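Long-range contacts in 6-aminohexanoate-cyclic-dimer hydrolase (Arthrobacter sp., PDB 3A2Q), which hydrolyses the cyclic dimer of 6-aminohexanoate, a by-product of nylon-6 manufacture, to the linear dimer: residues L71-V76 against L115-T120; G149-S154 against H167-A172; L383-T388 against V451-A456. The protein carries 1 engineered substitution. All blocks are in the same frame, centred on the assembly; numbering follows the deposited sequence.

In the fold
All three contacts belong to one mixed beta sheet, the core of the amidase fold, and come in series along the chain. Interaction 1 joins neighbouring parallel strands 68-72 and 113-118. Interaction 2 starts from the turn leading into helix 152-159 and reaches strand 165-170, which lies next to 68-72; its centre is 9 Å from that of interaction 1, and the two touch where Lys72 meets Ser150 and Thr118 meets Ser154. Together they bring the probable catalytic groups to the bound substrate. Interaction 3, antiparallel strands 383-387 and 448-455, lies farther along the sheet, with centres about 18 Å from interaction 2 and 27 Å from interaction 1.

Interaction 1: residues L71-V76 against L115-T120; sequences LKDLTV and LGKTNT
Leu71 and Lys72 pair in parallel with Lys117 and Thr118, joining two strands of the central amidase sheet right where strand 68-72 delivers Lys72, by similarity the lysine of the charge relay system. The peptide N of Leu71 donates to Gly116 O (3.0 Å), and further along Asp73 N reaches Thr118 O (3.3 Å), so the pairing carries on just past the end of the strand. With CG anti to the backbone N (chi1 -176°) and every later torsion extended, the Lys72 side chain runs straight out from the sheet. It crosses Thr120 at about a right angle, Lys72 CE lying 3.5 Å from Thr120 OG1, and its NZ goes on to Asn169, Ser150 and Ser151.

Just after Lys72 the chain turns at Asp73, the centre of an inverse gamma turn, and a buried salt bridge braces the turn: Lys117 NZ meets Asp73 OD1 at 2.9 Å, on the anti side and 28° out of the carboxylate plane. Asn83 also binds OD1, while Thr84 and Ser85 hold OD2, so the carboxylate is gripped at both oxygens. Lys117 NZ has a second anchor in Ile82 O. Lys117 NZ also donates to an ordered water (2.9 Å), which in turn donates to Lys72 O (2.9 Å) and to Val76 O.

Interaction 2: residues G149-S154 against H167-A172; sequences GSSGGS and HGNDAA. With ACA (6-aminohexanoic acid), chain C; ACA (6-aminohexanoic acid), chain B.
Ser151 and Ser154 both place OG anti to the carbonyl carbon and beside the backbone N (chi1 -53° and -68°), which turns the two hydroxyls onto the backbone of strand 165-170. Ser154 OG donates to His167 O at 2.7 Å, with a C=O...OG angle of 172°, so the approach is almost head-on to the carbonyl; Thr118 is its other hydroxyl partner. Ser151 OG accepts the peptide N-H of Asn169 at 3.2 Å in a rather bent bond, and Lys72 NZ reaches the same oxygen. Gly168 passes close to this hydroxyl, its CA 3.5 Å from Ser151 OG. Helix 152-159 is thus tied by its first turn to the strand that runs on to the substrate.

A cis peptide bond precedes Ser150, a hallmark of the Ser-cisSer-Lys triad of amidase-signature enzymes. Ser150 OG lies between Lys72 NZ and the substrate, and takes a hydrogen bond from the amide N of the chain B 6-aminohexanoate unit (2.8 Å). That nitrogen is joined to the carbonyl carbon of the chain C unit, so the two units form the cyclic dimer, and this is its amide beside the triad. The carbonyl O of the chain C unit is held by Ala171 N and Ala172 N, both at 2.9 Å, in an arrangement that fits an oxyanion hole. Two N-H groups on one oxygen should polarise the carbonyl. The acyl-ester position, by similarity, is Ala174, an engineered residue here, consistent with an uncleaved ring. Ser150 probably relays a proton between nucleophile and leaving nitrogen, as in relatives.

Interaction 3: residues L383-T388 against V451-A456; sequences LLILPT and VQIVAA
The carboxamide of Gln452 is the flat group here: Leu386 CD2 sits to one side of its plane, off the NE2 corner, 3.7 Å from Gln452 NE2, while OE1 is bonded to Arg176 and NE2 to Phe424 O. The two residues form a hydrogen-bonded pair of the antiparallel strands 383-387 and 448-455 in the central amidase sheet. A fully stretched Gln452 (chi1 -168°) runs beside Leu386, pointing the same way.

Leu386 N donates to Gln452 O (3.0 Å), and Gln452 N returns the bond to Leu386 O (2.7 Å). In the other such pair, Leu384 N donates to Val454 O (3.1 Å) and Val454 N to Leu384 O (3.0 Å). On the face they share, Leu386 CD2 also touches Val454 CG2 (4.0 Å), and Trp377 of helix 356-378 covers Leu384 and Val454. Pro387 O is buried here without a polar partner.

Helix 460-473 packs on the other face, which carries Leu383, Ile385, Ile453 and Ala455. Ile385 and Ile453 lie side by side on it; Ile385 CG2 also reaches CG1 of the nearby Val451 (3.9 Å), and Leu383 CD2 rests 3.6 Å from Ala455 CB.

Interaction 1: residues L71-V76 against L115-T120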
loop_
_atom_site.group_PDB
_atom_site.type_symbol
_atom_site.label_atom_id
_atom_site.label_comp_id
_atom_site.label_asym_id
_atom_site.label_seq_id
_atom_site.Cartn_x
_atom_site.Cartn_y
_atom_site.Cartn_z
ATOM N N LEU A 71 -1.882 10.481 5.465
ATOM C CA LEU A 71 -2.882 9.440 5.652
ATOM C C LEU A 71 -3.779 9.288 4.428
ATOM O O LEU A 71 -4.238 10.276 3.864
ATOM C CB LEU A 71 -3.732 9.808 6.870
ATOM C CG LEU A 71 -4.694 8.811 7.504
ATOM C CD1 LEU A 71 -3.893 7.725 8.203
ATOM C CD2 LEU A 71 -5.586 9.540 8.503
ATOM N N LYS A 72 -4.034 8.050 4.022
ATOM C CA LYS A 72 -4.896 7.787 2.874
ATOM C C LYS A 72 -6.327 8.101 3.305
ATOM O O LYS A 72 -6.707 7.799 4.433
ATOM C CB LYS A 72 -4.794 6.315 2.463
ATOM C CG LYS A 72 -5.584 5.933 1.218
ATOM C CD LYS A 72 -5.427 4.451 0.927
ATOM C CE LYS A 72 -6.048 4.054 -0.405
ATOM N NZ LYS A 72 -5.971 2.578 -0.642
ATOM N N ASP A 73 -7.114 8.710 2.421
ATOM C CA ASP A 73 -8.493 9.033 2.772
ATOM C C ASP A 73 -9.402 7.837 2.522
ATOM O O ASP A 73 -10.366 7.909 1.753
ATOM C CB ASP A 73 -8.988 10.257 1.988
ATOM C CG ASP A 73 -10.382 10.694 2.415
ATOM O OD1 ASP A 73 -10.677 10.635 3.628
ATOM O OD2 ASP A 73 -11.178 11.104 1.546
ATOM N N LEU A 74 -9.077 6.732 3.188
ATOM C CA LEU A 74 -9.833 5.493 3.075
ATOM C C LEU A 74 -9.570 4.627 4.310
ATOM O O LEU A 74 -8.438 4.567 4.810
ATOM C CB LEU A 74 -9.406 4.723 1.822
ATOM C CG LEU A 74 -10.247 3.506 1.436
ATOM C CD1 LEU A 74 -11.624 3.955 0.947
ATOM C CD2 LEU A 74 -9.536 2.730 0.339
ATOM N N THR A 75 -10.622 3.972 4.795
ATOM C CA THR A 75 -10.540 3.076 5.950
ATOM C C THR A 75 -10.296 3.780 7.284
ATOM O O THR A 75 -11.215 3.914 8.096
ATOM C CB THR A 75 -9.442 2.001 5.738
ATOM O OG1 THR A 75 -9.626 1.380 4.460
ATOM C CG2 THR A 75 -9.522 0.922 6.827
ATOM N N VAL A 76 -9.059 4.209 7.521
ATOM C CA VAL A 76 -8.736 4.889 8.766
ATOM C C VAL A 76 -9.164 6.339 8.621
ATOM O O VAL A 76 -9.100 6.894 7.529
ATOM C CB VAL A 76 -7.218 4.829 9.078
ATOM C CG1 VAL A 76 -6.772 3.386 9.211
ATOM C CG2 VAL A 76 -6.431 5.528 7.988
ATOM N N LEU A 115 -0.107 15.668 8.531
ATOM C CA LEU A 115 0.000 16.746 7.552
ATOM C C LEU A 115 -1.180 16.851 6.594
ATOM O O LEU A 115 -1.478 17.933 6.091
ATOM C CB LEU A 115 1.293 16.583 6.745
ATOM C CG LEU A 115 1.675 17.728 5.806
ATOM C CD1 LEU A 115 1.925 18.993 6.627
ATOM C CD2 LEU A 115 2.927 17.350 5.020
ATOM N N GLY A 116 -1.845 15.732 6.330
ATOM C CA GLY A 116 -2.976 15.753 5.420
ATOM C C GLY A 116 -3.356 14.376 4.909
ATOM O O GLY A 116 -2.786 13.372 5.335
ATOM N N LYS A 117 -4.326 14.331 4.001
ATOM C CA LYS A 117 -4.787 13.070 3.432
ATOM C C LYS A 117 -4.431 12.938 1.951
ATOM O O LYS A 117 -4.372 13.932 1.226
ATOM C CB LYS A 117 -6.297 12.933 3.603
ATOM C CG LYS A 117 -6.766 12.851 5.043
ATOM C CD LYS A 117 -8.232 12.486 5.067
ATOM C CE LYS A 117 -8.719 12.122 6.451
ATOM N NZ LYS A 117 -10.077 11.518 6.345
ATOM N N THR A 118 -4.212 11.701 1.509
ATOM C CA THR A 118 -3.841 11.433 0.123
ATOM C C THR A 118 -4.949 10.837 -0.734
ATOM O O THR A 118 -5.847 10.154 -0.239
ATOM C CB THR A 118 -2.638 10.499 0.067
ATOM O OG1 THR A 118 -2.908 9.341 0.867
ATOM C CG2 THR A 118 -1.400 11.209 0.585
ATOM N N ASN A 119 -4.848 11.075 -2.038
ATOM C CA ASN A 119 -5.837 10.611 -2.999
ATOM C C ASN A 119 -5.877 9.097 -3.208
ATOM O O ASN A 119 -4.880 8.401 -3.017
ATOM C CB ASN A 119 -5.617 11.333 -4.335
ATOM C CG ASN A 119 -6.815 11.234 -5.258
ATOM O OD1 ASN A 119 -7.955 11.100 -4.807
ATOM N ND2 ASN A 119 -6.566 11.325 -6.560
ATOM N N THR A 120 -7.048 8.608 -3.605
ATOM C CA THR A 120 -7.294 7.190 -3.848
ATOM C C THR A 120 -8.446 7.020 -4.838
ATOM O O THR A 120 -9.280 7.917 -4.989
ATOM C CB THR A 120 -7.721 6.474 -2.538
ATOM O OG1 THR A 120 -8.228 5.166 -2.838
ATOM C CG2 THR A 120 -8.827 7.270 -1.840
HETATM O O HOH W 1 -8.529 9.008 6.389
#

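Interaction 2: residues G149-S154 against H167-A172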
loop_
_atom_site.group_PDB
_atom_site.type_symbol
_atom_site.label_atom_id
_atom_site.label_comp_id
_atom_site.label_asym_id
_atom_site.label_seq_id
_atom_site.Cartn_x
_atom_site.Cartn_y
_atom_site.Cartn_z
ATOM N N GLY A 149 -2.213 2.122 -7.659
ATOM C CA GLY A 149 -3.320 2.336 -6.743
ATOM C C GLY A 149 -3.524 1.113 -5.874
ATOM O O GLY A 149 -2.880 0.093 -6.112
ATOM N N SER A 150 -4.432 1.183 -4.900
ATOM C CA SER A 150 -5.244 2.379 -4.657
ATOM C C SER A 150 -4.589 3.456 -3.788
ATOM O O SER A 150 -5.066 4.588 -3.742
ATOM C CB SER A 150 -6.590 1.970 -4.044
ATOM O OG SER A 150 -6.407 1.176 -2.879
ATOM N N SER A 151 -3.503 3.121 -3.099
ATOM C CA SER A 151 -2.835 4.107 -2.254
ATOM C C SER A 151 -1.878 4.969 -3.077
ATOM O O SER A 151 -0.788 5.313 -2.618
ATOM C CB SER A 151 -2.068 3.407 -1.133
ATOM O OG SER A 151 -2.914 2.513 -0.427
ATOM N N GLY A 152 -2.303 5.325 -4.290
ATOM C CA GLY A 152 -1.478 6.120 -5.187
ATOM C C GLY A 152 -1.037 7.480 -4.676
ATOM O O GLY A 152 0.076 7.920 -4.960
ATOM N N GLY A 153 -1.904 8.155 -3.929
ATOM C CA GLY A 153 -1.555 9.459 -3.392
ATOM C C GLY A 153 -0.426 9.390 -2.381
ATOM O O GLY A 153 0.464 10.236 -2.369
ATOM N N SER A 154 -0.452 8.372 -1.527
ATOM C CA SER A 154 0.588 8.223 -0.521
ATOM C C SER A 154 1.905 7.843 -1.176
ATOM O O SER A 154 2.955 8.357 -0.798
ATOM C CB SER A 154 0.184 7.170 0.514
ATOM O OG SER A 154 -0.915 7.625 1.283
ATOM N N HIS A 167 0.748 6.423 5.169
ATOM C CA HIS A 167 -0.108 5.267 5.364
ATOM C C HIS A 167 -0.865 4.925 4.082
ATOM O O HIS A 167 -0.987 5.748 3.169
ATOM C CB HIS A 167 -1.103 5.552 6.499
ATOM C CG HIS A 167 -2.379 4.775 6.400
ATOM N ND1 HIS A 167 -3.391 5.113 5.526
ATOM C CD2 HIS A 167 -2.797 3.659 7.043
ATOM C CE1 HIS A 167 -4.376 4.239 5.635
ATOM N NE2 HIS A 167 -4.040 3.345 6.550
ATOM N N GLY A 168 -1.371 3.698 4.033
ATOM C CA GLY A 168 -2.143 3.231 2.904
ATOM C C GLY A 168 -2.668 1.863 3.274
ATOM O O GLY A 168 -2.373 1.363 4.362
ATOM N N ASN A 169 -3.495 1.269 2.423
ATOM C CA ASN A 169 -3.962 -0.080 2.706
ATOM C C ASN A 169 -3.750 -0.914 1.463
ATOM O O ASN A 169 -3.513 -0.376 0.375
ATOM C CB ASN A 169 -5.410 -0.135 3.203
ATOM C CG ASN A 169 -6.243 1.014 2.720
ATOM O OD1 ASN A 169 -6.549 1.117 1.534
ATOM N ND2 ASN A 169 -6.630 1.893 3.647
ATOM N N ASP A 170 -3.859 -2.224 1.623
ATOM C CA ASP A 170 -3.535 -3.147 0.550
ATOM C C ASP A 170 -4.448 -4.378 0.573
ATOM O O ASP A 170 -4.367 -5.196 1.490
ATOM C CB ASP A 170 -2.062 -3.535 0.782
ATOM C CG ASP A 170 -1.446 -4.299 -0.355
ATOM O OD1 ASP A 170 -2.054 -5.284 -0.816
ATOM O OD2 ASP A 170 -0.328 -3.919 -0.773
ATOM N N ALA A 171 -5.307 -4.506 -0.438
ATOM C CA ALA A 171 -6.228 -5.638 -0.535
ATOM C C ALA A 171 -5.868 -6.552 -1.707
ATOM O O ALA A 171 -6.224 -7.733 -1.717
ATOM C CB ALA A 171 -7.665 -5.140 -0.690
ATOM N N ALA A 172 -5.177 -5.992 -2.697
ATOM C CA ALA A 172 -4.742 -6.754 -3.866
ATOM C C ALA A 172 -3.374 -6.243 -4.321
ATOM O O ALA A 172 -2.881 -6.622 -5.382
ATOM C CB ALA A 172 -5.765 -6.623 -5.000
HETATM C C ACA C . -6.699 -2.294 -3.425
HETATM O O ACA C . -6.062 -3.184 -2.853
HETATM C C2 ACA C . -6.695 -2.180 -4.943
HETATM C C3 ACA C . -7.290 -3.402 -5.636
HETATM C C4 ACA C . -8.816 -3.341 -5.728
HETATM C C5 ACA C . -9.425 -4.744 -5.702
HETATM C C6 ACA C . -10.939 -4.727 -5.514
HETATM N N ACA C . -11.333 -4.741 -4.105
HETATM C C ACA B . -11.872 -3.703 -3.470
HETATM O O ACA B . -12.250 -2.686 -4.053
HETATM C C2 ACA B . -12.004 -3.814 -1.966
HETATM C C3 ACA B . -11.556 -2.551 -1.252
HETATM C C4 ACA B . -10.073 -2.620 -0.924
HETATM C C5 ACA B . -9.356 -1.317 -1.232
HETATM C C6 ACA B . -7.856 -1.538 -1.383
HETATM N N ACA B . -7.411 -1.386 -2.767
#

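Interaction 3: residues L383-T388 against V451-A456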
loop_
_atom_site.group_PDB
_atom_site.type_symbol
_atom_site.label_atom_id
_atom_site.label_comp_id
_atom_site.label_asym_id
_atom_site.label_seq_id
_atom_site.Cartn_x
_atom_site.Cartn_y
_atom_site.Cartn_z
ATOM N N LEU A 383 12.234 -17.305 1.567
ATOM C CA LEU A 383 11.804 -16.111 0.837
ATOM C C LEU A 383 11.564 -16.337 -0.643
ATOM O O LEU A 383 12.213 -17.176 -1.276
ATOM C CB LEU A 383 12.865 -15.016 0.952
ATOM C CG LEU A 383 13.304 -14.457 2.305
ATOM C CD1 LEU A 383 14.537 -13.583 2.108
ATOM C CD2 LEU A 383 12.185 -13.655 2.919
ATOM N N LEU A 384 10.636 -15.556 -1.190
ATOM C CA LEU A 384 10.331 -15.595 -2.613
ATOM C C LEU A 384 10.666 -14.196 -3.114
ATOM O O LEU A 384 10.296 -13.207 -2.483
ATOM C CB LEU A 384 8.840 -15.871 -2.862
ATOM C CG LEU A 384 8.431 -15.818 -4.342
ATOM C CD1 LEU A 384 9.000 -17.028 -5.072
ATOM C CD2 LEU A 384 6.911 -15.801 -4.479
ATOM N N ILE A 385 11.399 -14.125 -4.221
ATOM C CA ILE A 385 11.764 -12.858 -4.838
ATOM C C ILE A 385 11.050 -12.834 -6.184
ATOM O O ILE A 385 11.149 -13.783 -6.963
ATOM C CB ILE A 385 13.287 -12.753 -5.123
ATOM C CG1 ILE A 385 14.094 -13.170 -3.895
ATOM C CG2 ILE A 385 13.640 -11.323 -5.524
ATOM C CD1 ILE A 385 13.810 -12.354 -2.666
ATOM N N LEU A 386 10.317 -11.759 -6.454
ATOM C CA LEU A 386 9.616 -11.635 -7.722
ATOM C C LEU A 386 9.308 -10.167 -7.973
ATOM O O LEU A 386 9.324 -9.358 -7.046
ATOM C CB LEU A 386 8.314 -12.443 -7.702
ATOM C CG LEU A 386 7.154 -11.948 -6.825
ATOM C CD1 LEU A 386 5.912 -12.769 -7.141
ATOM C CD2 LEU A 386 7.507 -12.057 -5.349
ATOM N N PRO A 387 9.053 -9.794 -9.241
ATOM C CA PRO A 387 8.744 -8.389 -9.535
ATOM C C PRO A 387 7.484 -7.988 -8.776
ATOM O O PRO A 387 6.621 -8.828 -8.542
ATOM C CB PRO A 387 8.518 -8.391 -11.051
ATOM C CG PRO A 387 9.318 -9.570 -11.527
ATOM C CD PRO A 387 9.085 -10.609 -10.465
ATOM N N THR A 388 7.371 -6.724 -8.381
ATOM C CA THR A 388 6.170 -6.301 -7.672
ATOM C C THR A 388 5.026 -6.221 -8.686
ATOM O O THR A 388 3.931 -6.713 -8.424
ATOM C CB THR A 388 6.360 -4.937 -6.990
ATOM O OG1 THR A 388 7.479 -5.004 -6.104
ATOM C CG2 THR A 388 5.117 -4.568 -6.175
ATOM N N VAL A 451 10.918 -4.443 -6.749
ATOM C CA VAL A 451 11.237 -5.856 -6.594
ATOM C C VAL A 451 10.539 -6.272 -5.296
ATOM O O VAL A 451 10.666 -5.596 -4.266
ATOM C CB VAL A 451 12.760 -6.091 -6.496
ATOM C CG1 VAL A 451 13.042 -7.556 -6.206
ATOM C CG2 VAL A 451 13.422 -5.692 -7.813
ATOM N N GLN A 452 9.787 -7.365 -5.360
ATOM C CA GLN A 452 9.021 -7.838 -4.212
ATOM C C GLN A 452 9.676 -9.012 -3.494
ATOM O O GLN A 452 10.225 -9.916 -4.126
ATOM C CB GLN A 452 7.605 -8.240 -4.664
ATOM C CG GLN A 452 6.624 -8.477 -3.510
ATOM C CD GLN A 452 5.205 -8.827 -3.953
ATOM O OE1 GLN A 452 4.268 -8.742 -3.161
ATOM N NE2 GLN A 452 5.046 -9.234 -5.213
ATOM N N ILE A 453 9.608 -8.987 -2.169
ATOM C CA ILE A 453 10.162 -10.058 -1.350
ATOM C C ILE A 453 9.029 -10.501 -0.426
ATOM O O ILE A 453 8.361 -9.664 0.179
ATOM C CB ILE A 453 11.336 -9.565 -0.470
ATOM C CG1 ILE A 453 12.277 -8.675 -1.284
ATOM C CG2 ILE A 453 12.090 -10.759 0.088
ATOM C CD1 ILE A 453 12.868 -9.341 -2.486
ATOM N N VAL A 454 8.818 -11.810 -0.328
ATOM C CA VAL A 454 7.757 -12.366 0.510
ATOM C C VAL A 454 8.338 -13.375 1.503
ATOM O O VAL A 454 9.037 -14.301 1.102
ATOM C CB VAL A 454 6.709 -13.115 -0.343
ATOM C CG1 VAL A 454 5.528 -13.526 0.532
ATOM C CG2 VAL A 454 6.252 -12.239 -1.513
ATOM N N ALA A 455 8.028 -13.199 2.783
ATOM C CA ALA A 455 8.509 -14.104 3.826
ATOM C C ALA A 455 7.345 -14.906 4.403
ATOM O O ALA A 455 6.184 -14.660 4.071
ATOM C CB ALA A 455 9.200 -13.312 4.928
ATOM N N ALA A 456 7.651 -15.870 5.266
ATOM C CA ALA A 456 6.607 -16.687 5.872
ATOM C C ALA A 456 5.707 -15.839 6.770
ATOM O O ALA A 456 6.110 -14.779 7.245
ATOM C CB ALA A 456 7.235 -17.829 6.675
#